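Local coordinates for protein bacterioferritin (Rhodobacter capsulatus, PDB 1JGC) that stores iron inside a 24-subunit shell, probably oxidising Fe(2+) with dioxygen at a dinuclear centre and depositing ferric mineral in its central cavity, at residues A[21-26]-A[72-77]; A[38-43]-A[84-89]; A[45-50]-A[131-136]; A[95-100]-A[125-130]. One frame throughout, in Å; residues are numbered along the deposited sequence.

Interaction 1: A[21-26]-A[72-77]; sequences AISQYW and QKLDPL. With HEM (protoporphyrin IX containing Fe), chain D.
L77 lays its CD2 methyl against the backbone of helix 5-34 at Q24, with CD2 3.8 Å from Q24 N and 4.0 Å from Q24 CB. The same methyl reaches the CB of S23. L74 reaches the hydroxyl end of S23, with CD1 3.8 Å from S23 OG. This is van der Waals packing of two leucines on one side of the helix. The 72-77 segment belongs to the long connection between helix 38-64 and helix 83-111, the crossover of the ferritin four-helix bundle. Q24 extends past the leucine with CG anti to its own N (chi1 -174°). Its amide is held by R78 N and by D90 OD1. L71 of the second subunit packs on S23, L74 and L77, so the contact lies in the dimer interface. The heme is close by. I22 CG2 approaches the methyl CMC at 4.0 Å, on the same side of the helix as W26. The vinyl carbon CAC of the heme sits 3.7 Å above one face of the W26 ring, offset toward its rim. W26 CH2 meets the heme methyl CMD at 3.6 Å, and W26 NE1 is hydrogen-bonded to D56 OD1 of the second subunit.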
# COMPACT_ATOMS: atom_id res chain seq x y z
N ALA A 21 -42.84 20.82 -18.78
CA ALA A 21 -41.48 20.78 -19.29
C ALA A 21 -40.85 19.39 -19.09
O ALA A 21 -40.20 18.86 -19.98
CB ALA A 21 -40.63 21.84 -18.59
N ILE A 22 -41.06 18.80 -17.92
CA ILE A 22 -40.51 17.48 -17.65
C ILE A 22 -40.91 16.49 -18.73
O ILE A 22 -40.06 15.82 -19.31
CB ILE A 22 -40.99 16.94 -16.29
CG1 ILE A 22 -40.41 17.78 -15.16
CG2 ILE A 22 -40.58 15.48 -16.13
CD1 ILE A 22 -40.95 17.42 -13.81
N SER A 23 -42.20 16.40 -19.01
CA SER A 23 -42.67 15.46 -20.01
C SER A 23 -42.24 15.83 -21.42
O SER A 23 -41.96 14.95 -22.23
CB SER A 23 -44.18 15.33 -19.95
OG SER A 23 -44.56 14.73 -18.73
N GLN A 24 -42.19 17.13 -21.71
CA GLN A 24 -41.80 17.55 -23.04
C GLN A 24 -40.34 17.18 -23.30
O GLN A 24 -40.00 16.68 -24.36
CB GLN A 24 -42.01 19.06 -23.22
CG GLN A 24 -41.76 19.56 -24.64
CD GLN A 24 -42.12 21.03 -24.82
OE1 GLN A 24 -43.29 21.41 -24.73
NE2 GLN A 24 -41.11 21.85 -25.06
N TYR A 25 -39.48 17.41 -22.31
CA TYR A 25 -38.06 17.09 -22.46
C TYR A 25 -37.85 15.59 -22.54
O TYR A 25 -37.02 15.12 -23.32
CB TYR A 25 -37.25 17.64 -21.28
CG TYR A 25 -36.98 19.13 -21.33
CD1 TYR A 25 -36.33 19.70 -22.43
CD2 TYR A 25 -37.37 19.96 -20.29
CE1 TYR A 25 -36.08 21.08 -22.48
CE2 TYR A 25 -37.13 21.32 -20.33
CZ TYR A 25 -36.49 21.88 -21.42
OH TYR A 25 -36.29 23.25 -21.47
N TRP A 26 -38.61 14.84 -21.74
CA TRP A 26 -38.45 13.40 -21.74
C TRP A 26 -38.88 12.77 -23.06
O TRP A 26 -38.24 11.84 -23.53
CB TRP A 26 -39.20 12.76 -20.58
CG TRP A 26 -38.66 11.41 -20.26
CD1 TRP A 26 -39.03 10.22 -20.82
CD2 TRP A 26 -37.55 11.12 -19.40
NE1 TRP A 26 -38.21 9.21 -20.37
CE2 TRP A 26 -37.29 9.73 -19.50
CE3 TRP A 26 -36.74 11.89 -18.56
CZ2 TRP A 26 -36.26 9.10 -18.79
CZ3 TRP A 26 -35.71 11.27 -17.86
CH2 TRP A 26 -35.48 9.89 -17.98
N GLN A 72 -52.36 17.40 -11.15
CA GLN A 72 -53.35 16.70 -11.97
C GLN A 72 -53.31 17.00 -13.47
O GLN A 72 -53.70 16.16 -14.27
CB GLN A 72 -54.76 16.98 -11.44
CG GLN A 72 -55.84 16.17 -12.14
CD GLN A 72 -55.78 14.70 -11.78
OE1 GLN A 72 -56.07 14.32 -10.64
NE2 GLN A 72 -55.40 13.87 -12.73
N LYS A 73 -52.83 18.19 -13.84
CA LYS A 73 -52.81 18.55 -15.26
C LYS A 73 -51.53 19.21 -15.73
O LYS A 73 -50.75 19.72 -14.92
CB LYS A 73 -53.98 19.49 -15.55
CG LYS A 73 -55.31 18.93 -15.10
CD LYS A 73 -56.47 19.77 -15.59
CE LYS A 73 -57.79 19.14 -15.19
NZ LYS A 73 -58.96 19.92 -15.72
N LEU A 74 -51.31 19.19 -17.04
CA LEU A 74 -50.13 19.83 -17.63
C LEU A 74 -50.63 20.85 -18.63
O LEU A 74 -51.74 20.75 -19.12
CB LEU A 74 -49.25 18.83 -18.38
CG LEU A 74 -48.76 17.51 -17.79
CD1 LEU A 74 -47.64 16.98 -18.68
CD2 LEU A 74 -48.26 17.68 -16.38
N ASP A 75 -49.81 21.85 -18.93
CA ASP A 75 -50.17 22.82 -19.94
C ASP A 75 -49.96 22.09 -21.27
O ASP A 75 -49.45 20.97 -21.29
CB ASP A 75 -49.28 24.06 -19.82
CG ASP A 75 -49.56 24.85 -18.55
OD1 ASP A 75 -50.75 24.97 -18.18
OD2 ASP A 75 -48.60 25.35 -17.92
N PRO A 76 -50.36 22.70 -22.40
CA PRO A 76 -50.18 22.02 -23.68
C PRO A 76 -48.73 21.66 -24.00
O PRO A 76 -47.84 22.50 -23.88
CB PRO A 76 -50.76 23.01 -24.68
CG PRO A 76 -51.86 23.66 -23.88
CD PRO A 76 -51.17 23.92 -22.56
N LEU A 77 -48.50 20.41 -24.39
CA LEU A 77 -47.17 19.93 -24.74
C LEU A 77 -46.80 20.38 -26.15
O LEU A 77 -47.67 20.57 -27.00
CB LEU A 77 -47.14 18.41 -24.68
CG LEU A 77 -47.15 17.74 -23.31
CD1 LEU A 77 -47.47 16.25 -23.44
CD2 LEU A 77 -45.80 17.97 -22.65
CHA HEM D . -35.59 10.68 -11.42
CHB HEM D . -39.02 13.51 -9.49
CHC HEM D . -41.72 12.70 -13.38
CHD HEM D . -38.60 9.41 -14.98
C1A HEM D . -36.22 11.68 -10.68
C2A HEM D . -35.60 12.69 -9.84
C3A HEM D . -36.60 13.19 -9.03
C4A HEM D . -37.83 12.86 -9.72
CMA HEM D . -36.44 14.13 -7.83
CAA HEM D . -34.25 13.38 -10.02
CBA HEM D . -32.99 12.52 -10.08
CGA HEM D . -32.72 11.80 -8.79
O1A HEM D . -31.73 11.02 -8.76
O2A HEM D . -33.48 12.00 -7.82
C1B HEM D . -40.08 13.56 -10.39
C2B HEM D . -41.26 14.38 -10.23
C3B HEM D . -42.08 14.10 -11.30
C4B HEM D . -41.32 13.19 -12.16
CMB HEM D . -41.55 15.39 -9.12
CAB HEM D . -43.33 14.69 -11.50
CBB HEM D . -44.46 14.06 -11.98
C1C HEM D . -41.05 11.83 -14.21
C2C HEM D . -41.50 11.48 -15.55
C3C HEM D . -40.61 10.55 -16.03
C4C HEM D . -39.66 10.30 -14.95
CMC HEM D . -42.72 12.07 -16.27
CAC HEM D . -40.58 9.98 -17.31
CBC HEM D . -41.66 9.79 -18.16
C1D HEM D . -37.52 9.40 -14.12
C2D HEM D . -36.34 8.56 -14.27
C3D HEM D . -35.47 8.91 -13.26
C4D HEM D . -36.11 10.00 -12.51
CMD HEM D . -36.11 7.49 -15.35
CAD HEM D . -34.19 8.11 -12.96
CBD HEM D . -32.86 8.79 -13.20
CGD HEM D . -31.68 7.83 -13.08
O1D HEM D . -31.61 7.08 -12.07
O2D HEM D . -30.81 7.84 -13.98
NA HEM D . -37.54 12.06 -10.83
NB HEM D . -40.09 12.87 -11.60
NC HEM D . -39.85 11.22 -13.91
ND HEM D . -37.37 10.28 -13.04
FE HEM D . -38.69 11.64 -12.36

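Interaction 2: A[38-43]-A[84-89]; sequences AKMAKK and RETLEC
M40 and L87 meet through aliphatic groups, and the flat groups here are the guanidinium of R84 and the carboxylate of E88, one turn apart on helix 83-111. They form a salt bridge, R84 NH1 to E88 OE2 at 2.8 Å. E88 OE2 is approached on its anti side, 29° out of the carboxylate plane. The oxygen is also tilted out of the guanidinium plane, and the N-H...O angle is 135°, so the bond is not straight. R84 NE has a second carboxylate partner, D142 OD1 of helix 114-144. This ties the start of helix 83-111 to the last part of the neighbouring helix.

The contact between the two segments is carried by one methyl group. M40 CE lies 3.7 Å from L87 CD2, and L87 CG is equally near. M40 CG is anti to the backbone N (chi1 174°), which carries the chain away from helix 38-64. The thioether then bends at chi3, and the side chain crosses that of L87 obliquely. In the ferritin four-helix bundle these two helices are separated by the long crossover. The backbones stand well apart, with M40 CA 9.9 Å from L87 CA, and the long methionine spans the distance. T86 OG1 flanks the same methyl, at 3.9 Å from M40 CE. That hydroxyl is engaged with P83 O and with Q32 NE2 of helix 5-34. L87 also packs on I138 of helix 114-144. M157 of a neighbouring subunit covers both M40 and L87.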
# COMPACT_ATOMS: atom_id res chain seq x y z
N ALA A 38 -28.00 10.48 -30.19
CA ALA A 38 -27.73 10.23 -28.78
C ALA A 38 -27.23 11.43 -27.97
O ALA A 38 -27.67 11.63 -26.84
CB ALA A 38 -26.75 9.08 -28.65
N LYS A 39 -26.33 12.21 -28.53
CA LYS A 39 -25.78 13.35 -27.80
C LYS A 39 -26.82 14.43 -27.56
O LYS A 39 -26.80 15.10 -26.53
CB LYS A 39 -24.57 13.90 -28.55
CG LYS A 39 -23.56 12.81 -28.80
CD LYS A 39 -22.32 13.31 -29.46
CE LYS A 39 -21.31 12.18 -29.57
NZ LYS A 39 -20.08 12.67 -30.24
N MET A 40 -27.73 14.59 -28.51
CA MET A 40 -28.79 15.56 -28.36
C MET A 40 -29.76 14.99 -27.31
O MET A 40 -30.28 15.71 -26.45
CB MET A 40 -29.48 15.75 -29.70
CG MET A 40 -30.70 16.62 -29.69
SD MET A 40 -31.25 16.99 -31.38
CE MET A 40 -31.81 18.70 -31.14
N ALA A 41 -29.96 13.68 -27.36
CA ALA A 41 -30.85 13.00 -26.44
C ALA A 41 -30.43 13.12 -24.98
O ALA A 41 -31.26 13.37 -24.10
CB ALA A 41 -30.96 11.53 -26.83
N LYS A 42 -29.13 12.93 -24.71
CA LYS A 42 -28.64 13.00 -23.35
C LYS A 42 -28.85 14.37 -22.73
O LYS A 42 -29.09 14.47 -21.54
CB LYS A 42 -27.16 12.61 -23.29
CG LYS A 42 -26.95 11.17 -23.70
CD LYS A 42 -25.48 10.80 -23.79
CE LYS A 42 -25.30 9.45 -24.51
NZ LYS A 42 -23.87 9.06 -24.57
N LYS A 43 -28.76 15.41 -23.55
CA LYS A 43 -28.96 16.75 -23.04
C LYS A 43 -30.43 16.92 -22.63
O LYS A 43 -30.72 17.48 -21.56
CB LYS A 43 -28.58 17.78 -24.10
CG LYS A 43 -28.63 19.22 -23.61
CD LYS A 43 -27.79 19.42 -22.35
CE LYS A 43 -27.90 20.84 -21.83
NZ LYS A 43 -27.22 21.01 -20.51
N ARG A 84 -34.52 20.16 -35.32
CA ARG A 84 -34.69 21.59 -35.13
C ARG A 84 -36.00 21.98 -34.45
O ARG A 84 -36.02 22.88 -33.62
CB ARG A 84 -34.57 22.34 -36.46
CG ARG A 84 -34.42 23.83 -36.31
CD ARG A 84 -34.13 24.49 -37.65
NE ARG A 84 -33.66 25.86 -37.51
CZ ARG A 84 -34.40 26.86 -37.04
NH1 ARG A 84 -35.66 26.63 -36.67
NH2 ARG A 84 -33.89 28.08 -36.95
N GLU A 85 -37.10 21.30 -34.79
CA GLU A 85 -38.39 21.62 -34.18
C GLU A 85 -38.39 21.42 -32.67
O GLU A 85 -39.01 22.21 -31.94
CB GLU A 85 -39.52 20.76 -34.77
CG GLU A 85 -39.92 21.11 -36.18
CD GLU A 85 -38.81 20.81 -37.19
OE1 GLU A 85 -38.28 19.66 -37.20
OE2 GLU A 85 -38.47 21.74 -37.98
N THR A 86 -37.72 20.37 -32.19
CA THR A 86 -37.68 20.11 -30.75
C THR A 86 -36.97 21.25 -30.03
O THR A 86 -37.35 21.64 -28.92
CB THR A 86 -37.00 18.74 -30.41
OG1 THR A 86 -35.66 18.72 -30.92
CG2 THR A 86 -37.77 17.59 -31.03
N LEU A 87 -35.94 21.81 -30.67
CA LEU A 87 -35.22 22.93 -30.08
C LEU A 87 -36.19 24.10 -30.02
O LEU A 87 -36.26 24.82 -29.03
CB LEU A 87 -34.00 23.31 -30.93
CG LEU A 87 -32.87 22.29 -30.99
CD1 LEU A 87 -31.76 22.81 -31.88
CD2 LEU A 87 -32.35 22.04 -29.59
N GLU A 88 -36.96 24.28 -31.09
CA GLU A 88 -37.93 25.36 -31.17
C GLU A 88 -39.01 25.19 -30.12
O GLU A 88 -39.37 26.13 -29.41
CB GLU A 88 -38.56 25.41 -32.57
CG GLU A 88 -37.60 25.86 -33.67
CD GLU A 88 -37.12 27.30 -33.48
OE1 GLU A 88 -37.05 27.76 -32.30
OE2 GLU A 88 -36.79 27.97 -34.50
N CYS A 89 -39.55 23.98 -30.02
CA CYS A 89 -40.58 23.74 -29.04
C CYS A 89 -40.08 23.95 -27.61
O CYS A 89 -40.79 24.54 -26.79
CB CYS A 89 -41.15 22.34 -29.20
SG CYS A 89 -42.13 22.15 -30.69

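Interaction 3: A[45-50]-A[131-136]; sequences REESIE and VDFLET. With HEM (protoporphyrin IX containing Fe), chain D.
E47 points its carboxylate at F133, with OE2 3.9 Å from F133 CD2 and 4.1 Å from F133 CE2. The two side chains cross, and the carboxylate plane is turned 85° from the ring plane. The oxygen comes to the phenyl ring obliquely. E47 OE2 also comes within 4.5 Å of L134 CD2. E47 reaches this far because its chain is extended beyond CG (chi2 171°). F133 in turn takes a cation-pi contact from K43, one turn before E47. On the side of helix 38-64 that faces the heme, R45 and I49 form part of the pocket of the heme b shared by the dimer. R45 NH2 makes a weak hydrogen bond of 2.8 Å to the propionate oxygen O2D. That oxygen lies at the edge of the guanidinium, in its plane. I49 CG2 packs 3.7 Å from CBA of the other propionate. Between these two sides S48 anchors the helix through OG to I22 O. Segment 45-50 thus lies between helix 5-34, where R45 and S48 pack on W26, and helix 114-144. From the latter, L134 reaches helix 83-111 at D90 and E94.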
# COMPACT_ATOMS: atom_id res chain seq x y z
N ARG A 45 -32.44 14.61 -21.64
CA ARG A 45 -32.68 13.83 -20.43
C ARG A 45 -32.24 14.65 -19.22
O ARG A 45 -32.94 14.70 -18.21
CB ARG A 45 -31.92 12.50 -20.47
CG ARG A 45 -32.78 11.31 -20.08
CD ARG A 45 -32.01 10.00 -19.95
NE ARG A 45 -31.53 9.81 -18.59
CZ ARG A 45 -31.84 8.77 -17.82
NH1 ARG A 45 -32.62 7.81 -18.27
NH2 ARG A 45 -31.37 8.70 -16.58
N GLU A 46 -31.08 15.28 -19.32
CA GLU A 46 -30.57 16.10 -18.23
C GLU A 46 -31.53 17.25 -17.89
O GLU A 46 -31.87 17.46 -16.73
CB GLU A 46 -29.20 16.69 -18.58
CG GLU A 46 -28.03 15.74 -18.41
CD GLU A 46 -26.72 16.31 -18.99
OE1 GLU A 46 -26.43 17.52 -18.75
OE2 GLU A 46 -25.99 15.55 -19.67
N GLU A 47 -31.98 17.98 -18.91
CA GLU A 47 -32.89 19.09 -18.69
C GLU A 47 -34.20 18.63 -18.05
O GLU A 47 -34.75 19.31 -17.20
CB GLU A 47 -33.16 19.82 -20.01
CG GLU A 47 -31.93 20.51 -20.60
CD GLU A 47 -32.17 21.04 -22.03
OE1 GLU A 47 -32.74 20.28 -22.85
OE2 GLU A 47 -31.80 22.20 -22.33
N SER A 48 -34.69 17.46 -18.46
CA SER A 48 -35.93 16.93 -17.89
C SER A 48 -35.74 16.65 -16.40
O SER A 48 -36.61 16.94 -15.58
CB SER A 48 -36.34 15.64 -18.62
OG SER A 48 -37.51 15.05 -18.07
N ILE A 49 -34.60 16.07 -16.05
CA ILE A 49 -34.30 15.76 -14.66
C ILE A 49 -34.05 17.05 -13.85
O ILE A 49 -34.25 17.08 -12.64
CB ILE A 49 -33.10 14.78 -14.57
CG1 ILE A 49 -33.52 13.44 -15.18
CG2 ILE A 49 -32.65 14.59 -13.14
CD1 ILE A 49 -32.47 12.37 -15.16
N GLU A 50 -33.64 18.12 -14.52
CA GLU A 50 -33.44 19.38 -13.81
C GLU A 50 -34.83 19.89 -13.42
O GLU A 50 -35.04 20.30 -12.28
CB GLU A 50 -32.77 20.43 -14.71
CG GLU A 50 -31.26 20.48 -14.60
CD GLU A 50 -30.63 21.61 -15.43
OE1 GLU A 50 -31.01 22.80 -15.21
OE2 GLU A 50 -29.77 21.29 -16.31
N VAL A 131 -32.35 29.05 -21.96
CA VAL A 131 -32.61 29.86 -23.15
C VAL A 131 -31.29 30.16 -23.84
O VAL A 131 -31.18 30.03 -25.06
CB VAL A 131 -33.31 31.20 -22.79
CG1 VAL A 131 -33.36 32.10 -24.02
CG2 VAL A 131 -34.71 30.94 -22.30
N ASP A 132 -30.30 30.55 -23.06
CA ASP A 132 -28.98 30.87 -23.61
C ASP A 132 -28.46 29.69 -24.41
O ASP A 132 -28.01 29.83 -25.55
CB ASP A 132 -28.02 31.21 -22.47
CG ASP A 132 -26.66 31.67 -22.97
OD1 ASP A 132 -26.52 31.96 -24.18
OD2 ASP A 132 -25.72 31.75 -22.14
N PHE A 133 -28.53 28.52 -23.79
CA PHE A 133 -28.06 27.29 -24.41
C PHE A 133 -28.82 26.96 -25.71
O PHE A 133 -28.20 26.73 -26.75
CB PHE A 133 -28.20 26.14 -23.41
CG PHE A 133 -27.93 24.80 -24.01
CD1 PHE A 133 -26.62 24.38 -24.24
CD2 PHE A 133 -28.99 23.97 -24.39
CE1 PHE A 133 -26.37 23.15 -24.84
CE2 PHE A 133 -28.75 22.73 -24.99
CZ PHE A 133 -27.43 22.31 -25.21
N LEU A 134 -30.15 26.94 -25.64
CA LEU A 134 -30.98 26.64 -26.80
C LEU A 134 -30.74 27.63 -27.94
O LEU A 134 -30.68 27.23 -29.10
CB LEU A 134 -32.46 26.64 -26.42
CG LEU A 134 -32.96 25.52 -25.50
CD1 LEU A 134 -34.42 25.77 -25.12
CD2 LEU A 134 -32.82 24.19 -26.22
N GLU A 135 -30.59 28.91 -27.62
CA GLU A 135 -30.35 29.90 -28.67
C GLU A 135 -29.02 29.63 -29.34
O GLU A 135 -28.89 29.76 -30.56
CB GLU A 135 -30.38 31.32 -28.09
CG GLU A 135 -31.74 31.74 -27.57
CD GLU A 135 -31.77 33.17 -27.08
OE1 GLU A 135 -30.76 33.61 -26.48
OE2 GLU A 135 -32.80 33.86 -27.28
N THR A 136 -28.02 29.26 -28.56
CA THR A 136 -26.72 28.96 -29.11
C THR A 136 -26.82 27.70 -29.99
O THR A 136 -26.20 27.63 -31.05
CB THR A 136 -25.68 28.76 -27.99
OG1 THR A 136 -25.39 30.04 -27.40
CG2 THR A 136 -24.40 28.13 -28.52
CHA HEM D . -35.59 10.68 -11.42
CHB HEM D . -39.02 13.51 -9.49
CHC HEM D . -41.72 12.70 -13.38
CHD HEM D . -38.60 9.41 -14.98
C1A HEM D . -36.22 11.68 -10.68
C2A HEM D . -35.60 12.69 -9.84
C3A HEM D . -36.60 13.19 -9.03
C4A HEM D . -37.83 12.86 -9.72
CMA HEM D . -36.44 14.13 -7.83
CAA HEM D . -34.25 13.38 -10.02
CBA HEM D . -32.99 12.52 -10.08
CGA HEM D . -32.72 11.80 -8.79
O1A HEM D . -31.73 11.02 -8.76
O2A HEM D . -33.48 12.00 -7.82
C1B HEM D . -40.08 13.56 -10.39
C2B HEM D . -41.26 14.38 -10.23
C3B HEM D . -42.08 14.10 -11.30
C4B HEM D . -41.32 13.19 -12.16
CMB HEM D . -41.55 15.39 -9.12
CAB HEM D . -43.33 14.69 -11.50
CBB HEM D . -44.46 14.06 -11.98
C1C HEM D . -41.05 11.83 -14.21
C2C HEM D . -41.50 11.48 -15.55
C3C HEM D . -40.61 10.55 -16.03
C4C HEM D . -39.66 10.30 -14.95
CMC HEM D . -42.72 12.07 -16.27
CAC HEM D . -40.58 9.98 -17.31
CBC HEM D . -41.66 9.79 -18.16
C1D HEM D . -37.52 9.40 -14.12
C2D HEM D . -36.34 8.56 -14.27
C3D HEM D . -35.47 8.91 -13.26
C4D HEM D . -36.11 10.00 -12.51
CMD HEM D . -36.11 7.49 -15.35
CAD HEM D . -34.19 8.11 -12.96
CBD HEM D . -32.86 8.79 -13.20
CGD HEM D . -31.68 7.83 -13.08
O1D HEM D . -31.61 7.08 -12.07
O2D HEM D . -30.81 7.84 -13.98
NA HEM D . -37.54 12.06 -10.83
NB HEM D . -40.09 12.87 -11.60
NC HEM D . -39.85 11.22 -13.91
ND HEM D . -37.37 10.28 -13.04
FE HEM D . -38.69 11.64 -12.36

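Interaction 4: A[95-100]-A[125-130]; sequences HDALKL and TDEEGH
This is a buried helix-to-helix packing contact between consecutive helices of the ferritin four-helix bundle, 83-111 and 114-144, beside the dinuclear iron site. The two segments run nearly antiparallel, at 158°, with their axes 9.9 Å apart. L98 carries the contact. Its CD2 touches E127 CB at 3.7 Å and E128 CG at 4.0 Å, and CD1 reaches the same E128 carbon at 4.2 Å. L98 and E127 run alongside one another with their ends pointing opposite ways, whereas E128 lies roughly perpendicular to L98. Both glutamates thus lend their aliphatic parts to the packing and send their carboxylates to different places.

E127 bends at chi2 (64°), and its carboxylate runs on toward the site, passing A97 CB with OE2 at 4.4 Å. E127 is a ligand of both irons in this family of sites, and H130 of the second iron. The site holds no metal in this structure, and E127 lies close to E51 and E94, two other iron ligands. Y101 gives E127 OE2 a weak hydrogen bond. H130 NE2 is fixed by E50 OE1, and its ND1 is weakly bonded to E94 OE2.

E128 is extended beyond CG and points the other way. R102 forms a salt bridge with its OE2, and R61 of a neighbouring subunit with its OE1. On the other sides of the contact, helix 5-34 brings S17 onto A97 and E18 onto E127. Helix 38-64 places H54 against E127 and E51 against H130.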
# COMPACT_ATOMS: atom_id res chain seq x y z
N HIS A 95 -39.85 30.44 -22.89
CA HIS A 95 -40.35 31.81 -22.93
C HIS A 95 -41.66 31.94 -22.16
O HIS A 95 -41.86 32.92 -21.44
CB HIS A 95 -40.50 32.26 -24.39
CG HIS A 95 -39.21 32.65 -25.03
ND1 HIS A 95 -38.96 32.47 -26.38
CD2 HIS A 95 -38.09 33.24 -24.53
CE1 HIS A 95 -37.75 32.93 -26.67
NE2 HIS A 95 -37.21 33.40 -25.57
N ASP A 96 -42.55 30.96 -22.31
CA ASP A 96 -43.81 31.00 -21.57
C ASP A 96 -43.52 30.91 -20.08
O ASP A 96 -44.10 31.66 -19.28
CB ASP A 96 -44.72 29.85 -21.97
CG ASP A 96 -45.27 30.01 -23.37
OD1 ASP A 96 -45.15 31.13 -23.93
OD2 ASP A 96 -45.84 29.02 -23.90
N ALA A 97 -42.63 29.99 -19.70
CA ALA A 97 -42.28 29.82 -18.29
C ALA A 97 -41.66 31.10 -17.72
O ALA A 97 -42.04 31.54 -16.63
CB ALA A 97 -41.31 28.63 -18.11
N LEU A 98 -40.71 31.70 -18.43
CA LEU A 98 -40.10 32.93 -17.94
C LEU A 98 -41.15 34.03 -17.72
O LEU A 98 -41.11 34.77 -16.73
CB LEU A 98 -39.03 33.43 -18.92
CG LEU A 98 -37.65 32.77 -18.80
CD1 LEU A 98 -36.80 33.18 -20.00
CD2 LEU A 98 -36.98 33.20 -17.51
N LYS A 99 -42.08 34.11 -18.65
CA LYS A 99 -43.14 35.10 -18.58
C LYS A 99 -43.88 34.90 -17.27
O LYS A 99 -44.06 35.83 -16.49
CB LYS A 99 -44.10 34.90 -19.77
CG LYS A 99 -45.22 35.90 -19.86
CD LYS A 99 -46.05 35.65 -21.12
CE LYS A 99 -47.19 36.67 -21.27
NZ LYS A 99 -48.23 36.58 -20.19
N LEU A 100 -44.29 33.66 -17.02
CA LEU A 100 -45.01 33.33 -15.81
C LEU A 100 -44.22 33.58 -14.54
O LEU A 100 -44.76 34.08 -13.55
CB LEU A 100 -45.45 31.86 -15.84
CG LEU A 100 -45.99 31.30 -14.52
CD1 LEU A 100 -47.22 32.07 -14.09
CD2 LEU A 100 -46.33 29.82 -14.70
N THR A 125 -33.47 32.58 -13.22
CA THR A 125 -32.05 32.46 -13.55
C THR A 125 -31.74 31.14 -14.27
O THR A 125 -31.02 31.15 -15.27
CB THR A 125 -31.17 32.56 -12.29
OG1 THR A 125 -31.45 33.79 -11.61
CG2 THR A 125 -29.70 32.54 -12.66
N ASP A 126 -32.28 30.03 -13.80
CA ASP A 126 -32.05 28.75 -14.46
C ASP A 126 -32.65 28.74 -15.87
O ASP A 126 -32.02 28.27 -16.82
CB ASP A 126 -32.66 27.58 -13.68
CG ASP A 126 -32.01 27.37 -12.33
OD1 ASP A 126 -30.82 27.72 -12.16
OD2 ASP A 126 -32.69 26.83 -11.43
N GLU A 127 -33.87 29.24 -16.01
CA GLU A 127 -34.50 29.25 -17.32
C GLU A 127 -33.75 30.14 -18.31
O GLU A 127 -33.66 29.81 -19.49
CB GLU A 127 -35.97 29.66 -17.19
CG GLU A 127 -36.96 28.52 -17.52
CD GLU A 127 -36.89 27.31 -16.56
OE1 GLU A 127 -35.82 26.65 -16.47
OE2 GLU A 127 -37.92 27.01 -15.90
N GLU A 128 -33.20 31.26 -17.86
CA GLU A 128 -32.46 32.10 -18.79
C GLU A 128 -31.22 31.32 -19.22
O GLU A 128 -30.72 31.49 -20.33
CB GLU A 128 -32.10 33.45 -18.15
CG GLU A 128 -33.25 34.47 -18.25
CD GLU A 128 -32.83 35.92 -18.01
OE1 GLU A 128 -31.68 36.30 -18.33
OE2 GLU A 128 -33.67 36.70 -17.52
N GLY A 129 -30.75 30.44 -18.33
CA GLY A 129 -29.60 29.61 -18.65
C GLY A 129 -29.94 28.66 -19.80
O GLY A 129 -29.16 28.52 -20.75
N HIS A 130 -31.10 28.00 -19.71
CA HIS A 130 -31.54 27.09 -20.76
C HIS A 130 -31.77 27.85 -22.07
O HIS A 130 -31.43 27.37 -23.14
CB HIS A 130 -32.84 26.38 -20.35
CG HIS A 130 -32.67 25.41 -19.23
ND1 HIS A 130 -33.74 24.95 -18.48
CD2 HIS A 130 -31.57 24.79 -18.73
CE1 HIS A 130 -33.30 24.09 -17.57
NE2 HIS A 130 -31.99 23.98 -17.70

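Interactions 2, 3 and 4 are buried between helices, while interaction 1 is partly buried and sets a loop on helix 5-34. Helix 38-64 serves interactions 2 and 3, helix 83-111 interactions 2 and 4, and helix 114-144 interactions 3 and 4. These three helices are thus paired with one another, and helix 5-34 enters only in interaction 1. Interactions 1 and 3 both touch the heme, on apolar and propionate parts respectively. Interaction 4 instead carries iron ligands, E127 and H130. Interaction 2 is mainly apolar, a methionine methyl on a leucine with a threonine hydroxyl beside it. L87 and L134 join interactions 2 and 3 by packing, as V131 and L98 join interactions 3 and 4.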